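Local coordinates for solute-binding protein Csal_2479 (Chromohalobacter salexigens, PDB 4P1L) that binds D-glucuronate in the periplasm and probably delivers it to a TRAP-type membrane permease for import into the cell, at residues Glu75-Arg78 / Phe84-Phe87; Ile117-Ile122 / Leu138-Ser143. One frame throughout, in Å; residues are numbered along the deposited sequence.

Interaction 1: residues Glu75-Arg78 / Phe84-Phe87; sequences EQTR and FANF
Thr77 meets Ala85 and Phe87 on the inner side of a beta-alpha-beta crossover, in which helix 70-78 connects strand 59-62 to the parallel strand 84-88. Side chains alternate along the strand, and only every second one serves the helix. The CA nearest that of Thr77 is Phe84's, yet the Phe84 side chain leaves the backbone away from the helix, and its ring meets that of Phe45. Ala85 turns its methyl toward the helix. It sits 4.2 Å from Thr77 OG1 at CB and, within the strand, CB lies over the rim of one face of the Phe87 ring. Asn86 faces the far side again, where its amide bonds Asn38 and Glu234, the latter a glucuronate-binding residue. Phe87 then returns to the helix, its ring also touching Ala73 and Ile74 one turn, and Gln70 two turns, before Thr77. The hydroxyl of Thr77 stands beside its own backbone N (chi1 -54°) and is hydrogen-bonded to Ala73 O, so this buried polar atom is satisfied within the helix. With that need met, it can lie against hydrocarbon: OG1 comes to 3.4 Å from CZ of Phe87, at the ring edge and near its plane.

Interaction 2: residues Ile117-Ile122 / Leu138-Ser143; sequences IMDGEI and LSWFGS
Met118, modelled as selenomethionine, lays its terminal methyl on the indole of Trp140, an example of how a flexible side chain moulds itself to a rigid one. The contact joins helix 111-118, through Met118, to edge strand 135-141; two residues further on, Gly120 occupies the N-cap position of helix 121-132. The Met118 chain bends at chi2 (-57°) and chi3 (-68°), which carries its end over the indole. Met118 CE lies 3.4 Å from the centroid of the Trp140 six-membered ring, only 7° off the normal. This is a close CH-pi contact; Met118 SE stays above the same face at a distance, 5.3 Å from the centroid of that Trp140 ring, as the outer part of a Met-aromatic pair. Nearer the backbone, Met118 CB approaches Trp140 CD1 at 4.0 Å. The other side of the contact is looser. The exposed Asp119 brings OD1 only to 4.2 Å from Trp140 CD1, at the ring edge, while its OD2 makes a salt bridge with Arg266. That arginine also bonds Trp140 O, and thereby ties both segments together. Replacing Trp140 by an alanine is likely to open a gap between Met118 and strand 135-141 and to leave the Met118 methyl without the aromatic face it rests on. Although Trp140 NE1 lies 3.2 Å from Met118 O, the angle is too poor for a hydrogen bond. The side-chain attraction is probably mainly dispersion and CH-pi in character, with the directional polar tie supplied from outside by Arg266.

The two contacts follow one another along the chain, interaction 1 closing before interaction 2 opens, and their centres lie about 17 Å apart. Both pack helical segments against one face of the same five-stranded mixed sheet: interaction 1 uses strand 84-88, interaction 2 the edge strand 135-141, and strand 234-239 runs antiparallel between them. On the opposite face, their strands meet across strand 234-239, where Asn86 ND2 packs 3.7 Å from Phe141 CD2. Strand 234-239 begins with the ligand-binding Glu234, whose side chain lies about 6 Å from those of both Phe87 and Trp140. The two contacts thus share one face of the sheet, while one end of its strands reaches the sugar site.

Interaction 1: residues Glu75-Arg78 / Phe84-Phe87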
# COMPACT_ATOMS: atom_id res chain seq x y z
N GLU A 75 10.67 10.88 2.73
CA GLU A 75 11.83 11.76 2.66
C GLU A 75 12.58 11.85 3.99
O GLU A 75 13.79 11.73 4.02
CB GLU A 75 11.37 13.16 2.24
CG GLU A 75 12.49 14.17 2.07
CD GLU A 75 12.02 15.46 1.38
OE1 GLU A 75 10.83 15.83 1.52
OE2 GLU A 75 12.85 16.09 0.67
N GLN A 76 11.84 12.04 5.09
CA GLN A 76 12.44 12.15 6.40
C GLN A 76 13.12 10.85 6.81
O GLN A 76 14.10 10.87 7.53
CB GLN A 76 11.38 12.48 7.45
CG GLN A 76 10.77 13.85 7.38
CD GLN A 76 9.72 14.04 8.47
OE1 GLN A 76 10.04 14.09 9.66
NE2 GLN A 76 8.45 14.09 8.07
N THR A 77 12.58 9.71 6.36
CA THR A 77 13.19 8.42 6.70
C THR A 77 14.47 8.17 5.90
O THR A 77 15.47 7.67 6.43
CB THR A 77 12.19 7.26 6.53
OG1 THR A 77 11.00 7.54 7.27
CG2 THR A 77 12.79 5.96 7.06
N ARG A 78 14.46 8.52 4.62
CA ARG A 78 15.68 8.41 3.81
C ARG A 78 16.84 9.20 4.39
O ARG A 78 17.99 8.80 4.26
CB ARG A 78 15.44 8.86 2.38
CG ARG A 78 14.50 7.93 1.62
CD ARG A 78 14.23 8.44 0.23
NE ARG A 78 15.43 8.48 -0.59
CZ ARG A 78 15.60 9.30 -1.62
NH1 ARG A 78 14.64 10.15 -1.98
NH2 ARG A 78 16.73 9.28 -2.30
N PHE A 84 12.17 4.65 11.52
CA PHE A 84 11.52 3.53 10.87
C PHE A 84 10.10 3.90 10.43
O PHE A 84 9.57 4.93 10.81
CB PHE A 84 11.54 2.29 11.78
CG PHE A 84 10.64 2.37 13.01
CD1 PHE A 84 11.01 3.11 14.12
CD2 PHE A 84 9.44 1.67 13.06
CE1 PHE A 84 10.21 3.17 15.25
CE2 PHE A 84 8.64 1.72 14.18
CZ PHE A 84 9.02 2.47 15.28
N ALA A 85 9.49 3.05 9.60
CA ALA A 85 8.18 3.36 9.08
C ALA A 85 7.58 2.16 8.35
O ALA A 85 8.28 1.25 7.90
CB ALA A 85 8.27 4.54 8.16
N ASN A 86 6.26 2.21 8.25
CA ASN A 86 5.44 1.35 7.40
C ASN A 86 5.01 2.22 6.22
O ASN A 86 4.23 3.15 6.38
CB ASN A 86 4.27 0.82 8.24
CG ASN A 86 3.12 0.25 7.43
OD1 ASN A 86 1.98 0.35 7.86
ND2 ASN A 86 3.40 -0.35 6.27
N PHE A 87 5.59 1.96 5.05
CA PHE A 87 5.20 2.66 3.86
C PHE A 87 4.48 1.74 2.88
O PHE A 87 4.93 0.61 2.65
CB PHE A 87 6.42 3.23 3.13
CG PHE A 87 7.15 4.30 3.88
CD1 PHE A 87 6.47 5.36 4.45
CD2 PHE A 87 8.52 4.23 4.03
CE1 PHE A 87 7.13 6.34 5.14
CE2 PHE A 87 9.20 5.23 4.72
CZ PHE A 87 8.49 6.29 5.28

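Interaction 2: residues Ile117-Ile122 / Leu138-Ser143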
# COMPACT_ATOMS: atom_id res chain seq x y z
N ILE A 117 5.60 -14.16 -3.60
CA ILE A 117 6.59 -13.49 -4.43
C ILE A 117 7.49 -12.57 -3.63
O ILE A 117 8.72 -12.58 -3.77
CB ILE A 117 5.90 -12.73 -5.59
CG1 ILE A 117 5.39 -13.73 -6.64
CG2 ILE A 117 6.85 -11.72 -6.22
CD1 ILE A 117 4.39 -13.17 -7.59
N MSE A 118 6.90 -11.77 -2.75
CA MSE A 118 7.65 -10.78 -2.01
C MSE A 118 8.52 -11.42 -0.92
O MSE A 118 9.51 -10.83 -0.53
CB MSE A 118 6.71 -9.71 -1.39
CG MSE A 118 5.91 -8.91 -2.42
SE MSE A 118 7.08 -7.99 -3.73
CE MSE A 118 7.86 -6.70 -2.46
N ASP A 119 8.14 -12.61 -0.45
CA ASP A 119 8.94 -13.30 0.58
C ASP A 119 10.08 -14.10 -0.04
O ASP A 119 10.91 -14.66 0.67
CB ASP A 119 8.07 -14.27 1.39
CG ASP A 119 7.11 -13.56 2.35
OD1 ASP A 119 7.35 -12.39 2.73
OD2 ASP A 119 6.11 -14.22 2.74
N GLY A 120 10.09 -14.20 -1.37
CA GLY A 120 11.15 -14.91 -2.05
C GLY A 120 12.16 -13.99 -2.71
O GLY A 120 12.32 -12.82 -2.34
N GLU A 121 12.85 -14.54 -3.70
CA GLU A 121 13.97 -13.84 -4.33
C GLU A 121 13.55 -12.53 -4.99
O GLU A 121 14.28 -11.55 -4.95
CB GLU A 121 14.67 -14.74 -5.35
CG GLU A 121 15.84 -14.08 -6.05
CD GLU A 121 15.44 -13.28 -7.29
OE1 GLU A 121 14.48 -13.66 -8.01
OE2 GLU A 121 16.10 -12.24 -7.55
N ILE A 122 12.37 -12.51 -5.60
CA ILE A 122 11.89 -11.30 -6.25
C ILE A 122 11.75 -10.17 -5.20
O ILE A 122 12.13 -9.02 -5.45
CB ILE A 122 10.58 -11.57 -6.99
CG1 ILE A 122 10.84 -12.43 -8.22
CG2 ILE A 122 9.88 -10.28 -7.37
CD1 ILE A 122 9.57 -12.89 -8.92
N LEU A 138 12.82 -4.53 6.21
CA LEU A 138 12.95 -5.63 7.13
C LEU A 138 11.86 -6.69 6.94
O LEU A 138 12.06 -7.86 7.24
CB LEU A 138 12.88 -5.12 8.57
CG LEU A 138 13.93 -4.07 8.94
CD1 LEU A 138 13.87 -3.80 10.43
CD2 LEU A 138 15.32 -4.55 8.54
N SER A 139 10.69 -6.28 6.49
CA SER A 139 9.60 -7.22 6.25
C SER A 139 8.52 -6.56 5.42
O SER A 139 8.54 -5.34 5.23
CB SER A 139 9.04 -7.71 7.58
OG SER A 139 8.47 -6.65 8.31
N TRP A 140 7.60 -7.37 4.92
CA TRP A 140 6.51 -6.90 4.04
C TRP A 140 5.16 -7.11 4.70
O TRP A 140 4.85 -8.23 5.11
CB TRP A 140 6.52 -7.65 2.72
CG TRP A 140 7.81 -7.55 1.97
CD1 TRP A 140 8.73 -8.54 1.82
CD2 TRP A 140 8.30 -6.42 1.27
NE1 TRP A 140 9.79 -8.08 1.08
CE2 TRP A 140 9.55 -6.79 0.70
CE3 TRP A 140 7.82 -5.14 1.04
CZ2 TRP A 140 10.31 -5.92 -0.07
CZ3 TRP A 140 8.60 -4.26 0.27
CH2 TRP A 140 9.82 -4.67 -0.27
N PHE A 141 4.38 -6.04 4.80
CA PHE A 141 2.99 -6.09 5.24
C PHE A 141 2.06 -6.24 4.01
O PHE A 141 2.40 -5.80 2.90
CB PHE A 141 2.59 -4.79 5.96
CG PHE A 141 3.16 -4.61 7.36
CD1 PHE A 141 4.01 -5.53 7.92
CD2 PHE A 141 2.84 -3.47 8.09
CE1 PHE A 141 4.54 -5.32 9.20
CE2 PHE A 141 3.35 -3.27 9.37
CZ PHE A 141 4.21 -4.21 9.92
N GLY A 142 0.89 -6.83 4.22
CA GLY A 142 -0.14 -6.86 3.20
C GLY A 142 -1.11 -5.68 3.24
O GLY A 142 -1.29 -5.05 4.28
N SER A 143 -1.72 -5.36 2.10
CA SER A 143 -2.79 -4.37 2.10
C SER A 143 -3.95 -4.81 1.18
O SER A 143 -4.65 -3.98 0.64
CB SER A 143 -2.29 -2.95 1.76
OG SER A 143 -1.95 -2.79 0.37